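Local coordinates for pentalenene synthase (PDB 6Q4S), which probably converts farnesyl diphosphate, with magnesium, into the bicyclic sesquiterpenol 7-epi-alpha-eudesmol by a 1,10-cyclization, at residues T104-A109 with R141-W146; E125-L130 with L136-R141. All coordinates share one frame; numbering follows the deposited sequence.

Contact 1 (T104-A109 with R141-W146); sequences TPLRPA and RFAASW
In the all-helical fold of this terpene synthase, Pro105 and Leu106, at the start of the loop that leaves helix 90-103, rest on Ala143 and Trp146, one turn apart on helix 136-161. The backbones come close here, with the CA atoms of Pro105 and Ala143 5.8 Å apart, and the small Ala143 suits that spacing. Its methyl meets two partners: CB of Pro105 lies 4.0 Å from CB of Ala143, and the CD2 branch of Leu106 reaches the same methyl. Leu106 gets there because its CG stands beside the backbone N (chi1 -65°), which carries the branch over to the helix. The compact proline ring continues the packing along the helix, its CG 4.0 Å from CD1 of Trp146, with the two side chains crossing at about a right angle. No hydrogen bond joins the segments. The indole's polar end is instead tied to helix 90-103, where Trp146 NE1 donates to the carbonyl O of Leu101. Helix 118-131 covers the contact through Trp123, which touches both Pro105 and Trp146; His185 of helix 183-194 meets the Trp146 ring edge-to-face, and Leu106 also packs on Ile102 of the second subunit.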
ATOM      1  N   THR A 104       1.692   7.810   5.282  1.00 28.98           N
ATOM      2  CA  THR A 104       2.755   8.769   4.898  1.00 29.32           C
ATOM      3  C   THR A 104       3.365   8.357   3.577  1.00 26.20           C
ATOM      4  O   THR A 104       3.541   9.199   2.694  1.00 27.98           O
ATOM      5  CB  THR A 104       3.758   8.941   6.067  1.00 32.83           C
ATOM      6  OG1 THR A 104       3.135   9.726   7.086  1.00 31.42           O
ATOM      7  CG2 THR A 104       5.054   9.574   5.656  1.00 34.78           C
ATOM      8  N   PRO A 105       3.618   7.048   3.362  1.00 28.37           N
ATOM      9  CA  PRO A 105       4.110   6.699   2.030  1.00 27.11           C
ATOM     10  C   PRO A 105       3.052   6.668   0.971  1.00 28.44           C
ATOM     11  O   PRO A 105       3.383   6.459  -0.177  1.00 29.87           O
ATOM     12  CB  PRO A 105       4.664   5.294   2.198  1.00 27.90           C
ATOM     13  CG  PRO A 105       4.903   5.151   3.675  1.00 28.56           C
ATOM     14  CD  PRO A 105       3.827   5.959   4.318  1.00 28.28           C
ATOM     15  N   LEU A 106       1.795   6.962   1.335  1.00 29.48           N
ATOM     16  CA  LEU A 106       0.722   7.015   0.326  1.00 30.42           C
ATOM     17  C   LEU A 106       0.314   8.447  -0.026  1.00 35.57           C
ATOM     18  O   LEU A 106      -0.781   8.691  -0.515  1.00 34.07           O
ATOM     19  CB  LEU A 106      -0.491   6.225   0.877  1.00 30.80           C
ATOM     20  CG  LEU A 106      -0.155   4.726   1.044  1.00 29.25           C
ATOM     21  CD1 LEU A 106      -1.301   4.042   1.784  1.00 30.94           C
ATOM     22  CD2 LEU A 106       0.169   4.047  -0.282  1.00 33.39           C
ATOM     23  N   ARG A 107       1.191   9.398   0.238  1.00 31.11           N
ATOM     24  CA  ARG A 107       0.901  10.817  -0.031  1.00 35.72           C
ATOM     25  C   ARG A 107       2.238  11.464  -0.536  1.00 31.62           C
ATOM     26  O   ARG A 107       3.307  10.889  -0.319  1.00 29.48           O
ATOM     27  CB  ARG A 107       0.313  11.400   1.267  1.00 41.20           C
ATOM     28  CG  ARG A 107       1.106  12.429   1.975  1.00 41.50           C
ATOM     29  CD  ARG A 107       1.187  12.405   3.468  1.00 47.55           C
ATOM     30  NE  ARG A 107      -0.010  12.411   4.229  1.00 48.01           N
ATOM     31  CZ  ARG A 107      -0.011  12.097   5.518  1.00 41.47           C
ATOM     32  NH1 ARG A 107       1.125  11.836   6.198  1.00 38.91           N
ATOM     33  NH2 ARG A 107      -1.157  12.059   6.144  1.00 38.42           N
ATOM     34  N   PRO A 108       2.184  12.600  -1.250  1.00 31.41           N
ATOM     35  CA  PRO A 108       3.449  13.090  -1.815  1.00 32.43           C
ATOM     36  C   PRO A 108       4.518  13.374  -0.734  1.00 28.84           C
ATOM     37  O   PRO A 108       4.216  13.742   0.384  1.00 29.34           O
ATOM     38  CB  PRO A 108       3.027  14.358  -2.567  1.00 33.00           C
ATOM     39  CG  PRO A 108       1.647  13.997  -3.021  1.00 36.00           C
ATOM     40  CD  PRO A 108       1.036  13.367  -1.796  1.00 34.59           C
ATOM     41  N   ALA A 109       5.743  13.102  -1.077  1.00 34.55           N
ATOM     42  CA  ALA A 109       6.848  13.281  -0.154  1.00 38.92           C
ATOM     43  C   ALA A 109       6.892  14.749   0.258  1.00 38.60           C
ATOM     44  O   ALA A 109       6.650  15.631  -0.585  1.00 36.46           O
ATOM     45  CB  ALA A 109       8.128  12.905  -0.852  1.00 39.81           C
ATOM     46  N   ARG A 141       5.436  -1.199  -3.550  1.00 29.41           N
ATOM     47  CA  ARG A 141       5.853  -2.394  -2.867  1.00 28.71           C
ATOM     48  C   ARG A 141       6.246  -2.103  -1.405  1.00 32.07           C
ATOM     49  O   ARG A 141       5.770  -2.801  -0.506  1.00 25.46           O
ATOM     50  CB  ARG A 141       6.965  -3.101  -3.652  1.00 30.35           C
ATOM     51  CG  ARG A 141       7.690  -4.192  -2.868  1.00 32.81           C
ATOM     52  CD  ARG A 141       8.238  -5.301  -3.759  1.00 32.05           C
ATOM     53  NE  ARG A 141       9.165  -4.818  -4.779  1.00 37.97           N
ATOM     54  CZ  ARG A 141      10.431  -4.438  -4.594  1.00 35.02           C
ATOM     55  NH1 ARG A 141      11.146  -3.979  -5.657  1.00 39.90           N
ATOM     56  NH2 ARG A 141      10.997  -4.459  -3.395  1.00 33.97           N
ATOM     57  N   PHE A 142       7.103  -1.100  -1.180  1.00 27.24           N
ATOM     58  CA  PHE A 142       7.519  -0.693   0.165  1.00 29.09           C
ATOM     59  C   PHE A 142       6.297  -0.319   1.010  1.00 26.32           C
ATOM     60  O   PHE A 142       6.133  -0.739   2.179  1.00 26.87           O
ATOM     61  CB  PHE A 142       8.526   0.452   0.181  1.00 27.09           C
ATOM     62  CG  PHE A 142       8.920   0.860   1.593  1.00 27.01           C
ATOM     63  CD1 PHE A 142       8.154   1.746   2.329  1.00 27.85           C
ATOM     64  CD2 PHE A 142      10.009   0.312   2.185  1.00 27.04           C
ATOM     65  CE1 PHE A 142       8.455   2.039   3.660  1.00 29.23           C
ATOM     66  CE2 PHE A 142      10.367   0.623   3.487  1.00 28.56           C
ATOM     67  CZ  PHE A 142       9.586   1.494   4.240  1.00 29.47           C
ATOM     68  N   ALA A 143       5.432   0.469   0.416  1.00 29.47           N
ATOM     69  CA  ALA A 143       4.314   1.010   1.136  1.00 28.10           C
ATOM     70  C   ALA A 143       3.385  -0.116   1.626  1.00 25.34           C
ATOM     71  O   ALA A 143       2.865  -0.097   2.741  1.00 27.08           O
ATOM     72  CB  ALA A 143       3.542   1.986   0.273  1.00 26.23           C
ATOM     73  N   ALA A 144       3.167  -1.098   0.792  1.00 26.97           N
ATOM     74  CA  ALA A 144       2.290  -2.182   1.258  1.00 29.07           C
ATOM     75  C   ALA A 144       3.033  -3.045   2.283  1.00 28.72           C
ATOM     76  O   ALA A 144       2.453  -3.424   3.244  1.00 29.66           O
ATOM     77  CB  ALA A 144       1.834  -3.013   0.075  1.00 26.69           C
ATOM     78  N   SER A 145       4.312  -3.364   2.076  1.00 27.28           N
ATOM     79  CA  SER A 145       5.070  -4.153   3.050  1.00 27.91           C
ATOM     80  C   SER A 145       5.059  -3.502   4.468  1.00 26.24           C
ATOM     81  O   SER A 145       4.735  -4.133   5.481  1.00 29.59           O
ATOM     82  CB  SER A 145       6.531  -4.358   2.587  1.00 25.88           C
ATOM     83  OG  SER A 145       6.668  -5.156   1.437  1.00 30.32           O
ATOM     84  N   TRP A 146       5.384  -2.221   4.512  1.00 25.66           N
ATOM     85  CA  TRP A 146       5.410  -1.405   5.727  1.00 27.30           C
ATOM     86  C   TRP A 146       4.020  -1.343   6.379  1.00 28.37           C
ATOM     87  O   TRP A 146       3.880  -1.482   7.588  1.00 26.24           O
ATOM     88  CB  TRP A 146       5.823   0.001   5.324  1.00 26.06           C
ATOM     89  CG  TRP A 146       5.853   1.082   6.387  1.00 27.01           C
ATOM     90  CD1 TRP A 146       5.055   2.197   6.409  1.00 28.83           C
ATOM     91  CD2 TRP A 146       6.771   1.253   7.468  1.00 26.38           C
ATOM     92  NE1 TRP A 146       5.378   2.983   7.447  1.00 28.35           N
ATOM     93  CE2 TRP A 146       6.415   2.449   8.125  1.00 27.26           C
ATOM     94  CE3 TRP A 146       7.825   0.486   7.995  1.00 29.79           C
ATOM     95  CZ2 TRP A 146       7.083   2.931   9.253  1.00 27.57           C
ATOM     96  CZ3 TRP A 146       8.521   0.992   9.102  1.00 29.33           C
ATOM     97  CH2 TRP A 146       8.109   2.182   9.734  1.00 29.86           C
TER

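Contact 2 (E125-L130 with L136-R141); sequences EVWKYL and LTWQTR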
ATOM      1  N   GLU A 125       9.730  12.976   7.474  1.00 39.30           N
ATOM      2  CA  GLU A 125      11.073  13.371   7.010  1.00 37.71           C
ATOM      3  C   GLU A 125      11.819  12.227   6.382  1.00 31.60           C
ATOM      4  O   GLU A 125      12.260  12.376   5.275  1.00 35.95           O
ATOM      5  CB  GLU A 125      11.931  13.989   8.146  1.00 39.06           C
ATOM      6  CG  GLU A 125      13.332  14.391   7.645  1.00 44.60           C
ATOM      7  CD  GLU A 125      14.319  14.693   8.773  1.00 50.47           C
ATOM      8  OE1 GLU A 125      14.106  15.751   9.401  1.00 55.86           O
ATOM      9  OE2 GLU A 125      15.255  13.867   9.011  1.00 42.47           O
ATOM     10  N   VAL A 126      11.869  11.084   7.076  1.00 32.70           N
ATOM     11  CA  VAL A 126      12.631   9.934   6.649  1.00 33.22           C
ATOM     12  C   VAL A 126      12.143   9.398   5.353  1.00 33.49           C
ATOM     13  O   VAL A 126      12.958   9.010   4.511  1.00 34.74           O
ATOM     14  CB  VAL A 126      12.745   8.858   7.757  1.00 35.48           C
ATOM     15  CG1 VAL A 126      13.210   7.490   7.283  1.00 34.71           C
ATOM     16  CG2 VAL A 126      13.609   9.376   8.888  1.00 39.63           C
ATOM     17  N   TRP A 127      10.825   9.359   5.175  1.00 34.47           N
ATOM     18  CA  TRP A 127      10.240   8.790   3.956  1.00 30.51           C
ATOM     19  C   TRP A 127      10.618   9.595   2.715  1.00 28.99           C
ATOM     20  O   TRP A 127      10.923   9.038   1.711  1.00 30.21           O
ATOM     21  CB  TRP A 127       8.701   8.672   4.049  1.00 32.21           C
ATOM     22  CG  TRP A 127       8.080   8.325   2.735  1.00 27.62           C
ATOM     23  CD1 TRP A 127       7.327   9.137   1.954  1.00 30.02           C
ATOM     24  CD2 TRP A 127       8.239   7.112   2.007  1.00 29.90           C
ATOM     25  NE1 TRP A 127       6.979   8.509   0.789  1.00 28.70           N
ATOM     26  CE2 TRP A 127       7.522   7.252   0.798  1.00 29.30           C
ATOM     27  CE3 TRP A 127       8.926   5.929   2.243  1.00 28.63           C
ATOM     28  CZ2 TRP A 127       7.448   6.249  -0.144  1.00 28.23           C
ATOM     29  CZ3 TRP A 127       8.871   4.951   1.284  1.00 27.67           C
ATOM     30  CH2 TRP A 127       8.097   5.099   0.129  1.00 31.63           C
ATOM     31  N   LYS A 128      10.694  10.899   2.831  1.00 30.24           N
ATOM     32  CA  LYS A 128      11.161  11.737   1.757  1.00 32.09           C
ATOM     33  C   LYS A 128      12.557  11.330   1.281  1.00 32.78           C
ATOM     34  O   LYS A 128      12.793  11.207   0.071  1.00 32.78           O
ATOM     35  CB  LYS A 128      11.132  13.179   2.233  1.00 40.49           C
ATOM     36  CG  LYS A 128      11.654  14.191   1.196  1.00 43.55           C
ATOM     37  CD  LYS A 128      11.440  15.611   1.705  1.00 49.03           C
ATOM     38  CE  LYS A 128      12.184  15.835   3.034  1.00 55.31           C
ATOM     39  NZ  LYS A 128      12.071  17.263   3.462  1.00 71.29           N
ATOM     40  N   TYR A 129      13.469  11.028   2.211  1.00 29.87           N
ATOM     41  CA  TYR A 129      14.801  10.505   1.784  1.00 31.34           C
ATOM     42  C   TYR A 129      14.815   9.074   1.315  1.00 31.81           C
ATOM     43  O   TYR A 129      15.510   8.721   0.363  1.00 31.71           O
ATOM     44  CB  TYR A 129      15.788  10.638   2.920  1.00 36.41           C
ATOM     45  CG  TYR A 129      16.086  12.092   3.262  1.00 46.36           C
ATOM     46  CD1 TYR A 129      16.608  12.952   2.305  1.00 57.11           C
ATOM     47  CD2 TYR A 129      15.823  12.606   4.535  1.00 53.32           C
ATOM     48  CE1 TYR A 129      16.888  14.279   2.607  1.00 63.85           C
ATOM     49  CE2 TYR A 129      16.115  13.926   4.845  1.00 63.58           C
ATOM     50  CZ  TYR A 129      16.631  14.753   3.872  1.00 62.69           C
ATOM     51  OH  TYR A 129      16.904  16.055   4.158  1.00 70.70           O
ATOM     52  N   LEU A 130      14.103   8.209   2.048  1.00 34.66           N
ATOM     53  CA  LEU A 130      14.084   6.795   1.701  1.00 30.57           C
ATOM     54  C   LEU A 130      13.460   6.589   0.338  1.00 32.88           C
ATOM     55  O   LEU A 130      13.902   5.722  -0.437  1.00 34.12           O
ATOM     56  CB  LEU A 130      13.318   6.075   2.804  1.00 34.20           C
ATOM     57  CG  LEU A 130      13.599   4.661   3.179  1.00 41.35           C
ATOM     58  CD1 LEU A 130      15.021   4.512   3.687  1.00 35.56           C
ATOM     59  CD2 LEU A 130      12.609   4.271   4.272  1.00 43.77           C
ATOM     60  N   LEU A 136       8.069   4.330  -8.784  1.00 31.25           N
ATOM     61  CA  LEU A 136       6.729   4.147  -8.281  1.00 35.91           C
ATOM     62  C   LEU A 136       6.464   2.648  -7.887  1.00 34.07           C
ATOM     63  O   LEU A 136       5.825   2.372  -6.872  1.00 33.15           O
ATOM     64  CB  LEU A 136       5.679   4.649  -9.300  1.00 35.35           C
ATOM     65  CG  LEU A 136       4.226   4.584  -8.759  1.00 38.42           C
ATOM     66  CD1 LEU A 136       4.056   5.515  -7.555  1.00 39.89           C
ATOM     67  CD2 LEU A 136       3.283   4.961  -9.886  1.00 41.47           C
ATOM     68  N   THR A 137       7.026   1.731  -8.660  1.00 32.76           N
ATOM     69  CA  THR A 137       6.901   0.300  -8.422  1.00 34.20           C
ATOM     70  C   THR A 137       7.503  -0.033  -7.040  1.00 33.37           C
ATOM     71  O   THR A 137       6.892  -0.758  -6.272  1.00 29.83           O
ATOM     72  CB  THR A 137       7.581  -0.539  -9.568  1.00 37.53           C
ATOM     73  OG1 THR A 137       6.854  -0.369 -10.783  1.00 39.22           O
ATOM     74  CG2 THR A 137       7.606  -2.046  -9.266  1.00 36.21           C
ATOM     75  N   TRP A 138       8.691   0.486  -6.753  1.00 31.15           N
ATOM     76  CA  TRP A 138       9.351   0.210  -5.496  1.00 30.61           C
ATOM     77  C   TRP A 138       8.580   0.870  -4.342  1.00 32.06           C
ATOM     78  O   TRP A 138       8.388   0.248  -3.278  1.00 27.05           O
ATOM     79  CB  TRP A 138      10.816   0.691  -5.493  1.00 29.31           C
ATOM     80  CG  TRP A 138      11.480   0.399  -4.205  1.00 27.88           C
ATOM     81  CD1 TRP A 138      12.181  -0.745  -3.897  1.00 24.60           C
ATOM     82  CD2 TRP A 138      11.472   1.192  -3.017  1.00 25.82           C
ATOM     83  NE1 TRP A 138      12.626  -0.679  -2.609  1.00 26.86           N
ATOM     84  CE2 TRP A 138      12.231   0.502  -2.049  1.00 26.29           C
ATOM     85  CE3 TRP A 138      10.932   2.433  -2.677  1.00 26.67           C
ATOM     86  CZ2 TRP A 138      12.366   0.967  -0.756  1.00 27.27           C
ATOM     87  CZ3 TRP A 138      11.087   2.903  -1.399  1.00 25.95           C
ATOM     88  CH2 TRP A 138      11.841   2.219  -0.469  1.00 28.98           C
ATOM     89  N   GLN A 139       8.130   2.124  -4.525  1.00 27.62           N
ATOM     90  CA  GLN A 139       7.421   2.833  -3.482  1.00 26.76           C
ATOM     91  C   GLN A 139       6.102   2.121  -3.125  1.00 25.65           C
ATOM     92  O   GLN A 139       5.731   2.078  -1.947  1.00 26.90           O
ATOM     93  CB  GLN A 139       7.147   4.291  -3.889  1.00 27.59           C
ATOM     94  CG  GLN A 139       8.404   5.085  -4.037  1.00 30.36           C
ATOM     95  CD  GLN A 139       8.119   6.509  -4.499  1.00 36.62           C
ATOM     96  OE1 GLN A 139       7.327   7.167  -3.900  1.00 37.62           O
ATOM     97  NE2 GLN A 139       8.781   6.964  -5.515  1.00 37.29           N
ATOM     98  N   THR A 140       5.427   1.595  -4.110  1.00 25.84           N
ATOM     99  CA  THR A 140       4.173   0.827  -3.892  1.00 27.73           C
ATOM    100  C   THR A 140       4.425  -0.452  -3.117  1.00 28.19           C
ATOM    101  O   THR A 140       3.739  -0.735  -2.164  1.00 27.39           O
ATOM    102  CB  THR A 140       3.554   0.479  -5.232  1.00 31.32           C
ATOM    103  OG1 THR A 140       3.038   1.686  -5.803  1.00 32.77           O
ATOM    104  CG2 THR A 140       2.457  -0.546  -5.118  1.00 31.54           C
ATOM    105  N   ARG A 141       5.436  -1.199  -3.550  1.00 29.41           N
ATOM    106  CA  ARG A 141       5.853  -2.394  -2.867  1.00 28.71           C
ATOM    107  C   ARG A 141       6.246  -2.103  -1.405  1.00 32.07           C
ATOM    108  O   ARG A 141       5.770  -2.801  -0.506  1.00 25.46           O
ATOM    109  CB  ARG A 141       6.965  -3.101  -3.652  1.00 30.35           C
ATOM    110  CG  ARG A 141       7.690  -4.192  -2.868  1.00 32.81           C
ATOM    111  CD  ARG A 141       8.238  -5.301  -3.759  1.00 32.05           C
ATOM    112  NE  ARG A 141       9.165  -4.818  -4.779  1.00 37.97           N
ATOM    113  CZ  ARG A 141      10.431  -4.438  -4.594  1.00 35.02           C
ATOM    114  NH1 ARG A 141      11.146  -3.979  -5.657  1.00 39.90           N
ATOM    115  NH2 ARG A 141      10.997  -4.459  -3.395  1.00 33.97           N
TER
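Helices 118-131 and 136-161 follow one another through a short connection and run roughly antiparallel here, the axes of segments 125-130 and 136-141 approaching to 12.5 Å with 141° between their directions. This is the packing within a helical hairpin of the all-alpha terpene synthase fold, away from the annotated metal and substrate sites. Even the nearest CA atoms, those of Leu130 and Gln139, are 9.3 Å apart, so large side chains have to span the gap. Two tryptophans do most of this work. Each has its CG anti to the backbone N (Trp127 chi1 170°), which sends the indole out toward the other helix, and the two indoles reach out from facing helices and pass alongside one another. They meet through their six-membered rings: CZ3 of Trp138 sits 4.0 Å from CH2 of Trp127 and equally near its CZ3. The indole fits this place because it is long enough to cross the space and brings the rim of its apolar six-membered ring to its neighbour. The next ring atom, CH2 of Trp138, comes 4.1 Å from the backbone O of Leu130.

Gln139 approaches Trp127 from the same side of the ring plane as Trp138, over by CZ2 and CH2. Its CG lies 4.2 Å from both of those atoms, and its OE1 is 3.9 Å from CZ2 of Trp127, a van der Waals approach with the amide plane turned 64° from the ring. Glutamine suits the spot by pairing an apolar stem with a polar end: NE2 bonds to the carbonyl O of Met134, just before the segment. The NE1 of Trp138 is likewise satisfied outside the pair, by the carbonyl O of Asp188 in helix 183-194. Around the pair, Leu130 packs on Leu69 and Trp72 of helix 63-79, and Thr140 OG1 is hydrogen-bonded to Arg148 of the second subunit.

How the contacts relate
The two contacts have centres about 6 Å apart and form one continuous patch. Both use helix 136-161, contact 2 at its first turns and contact 1 just beyond. Apart from the shared Arg141, both segments of contact 2 fall between those of contact 1 in sequence, so the order is 104-109, 125-130, 136-141, 141-146. Trp127 joins them physically: its CZ3 lies 3.4 Å from CD1 of Phe142, and its NE1 3.6 Å from CA of Pro105. Together the contacts anchor the 104-109 loop and helix 118-131 on the start of helix 136-161; both also touch the second subunit, so this packed region borders the dimer interface.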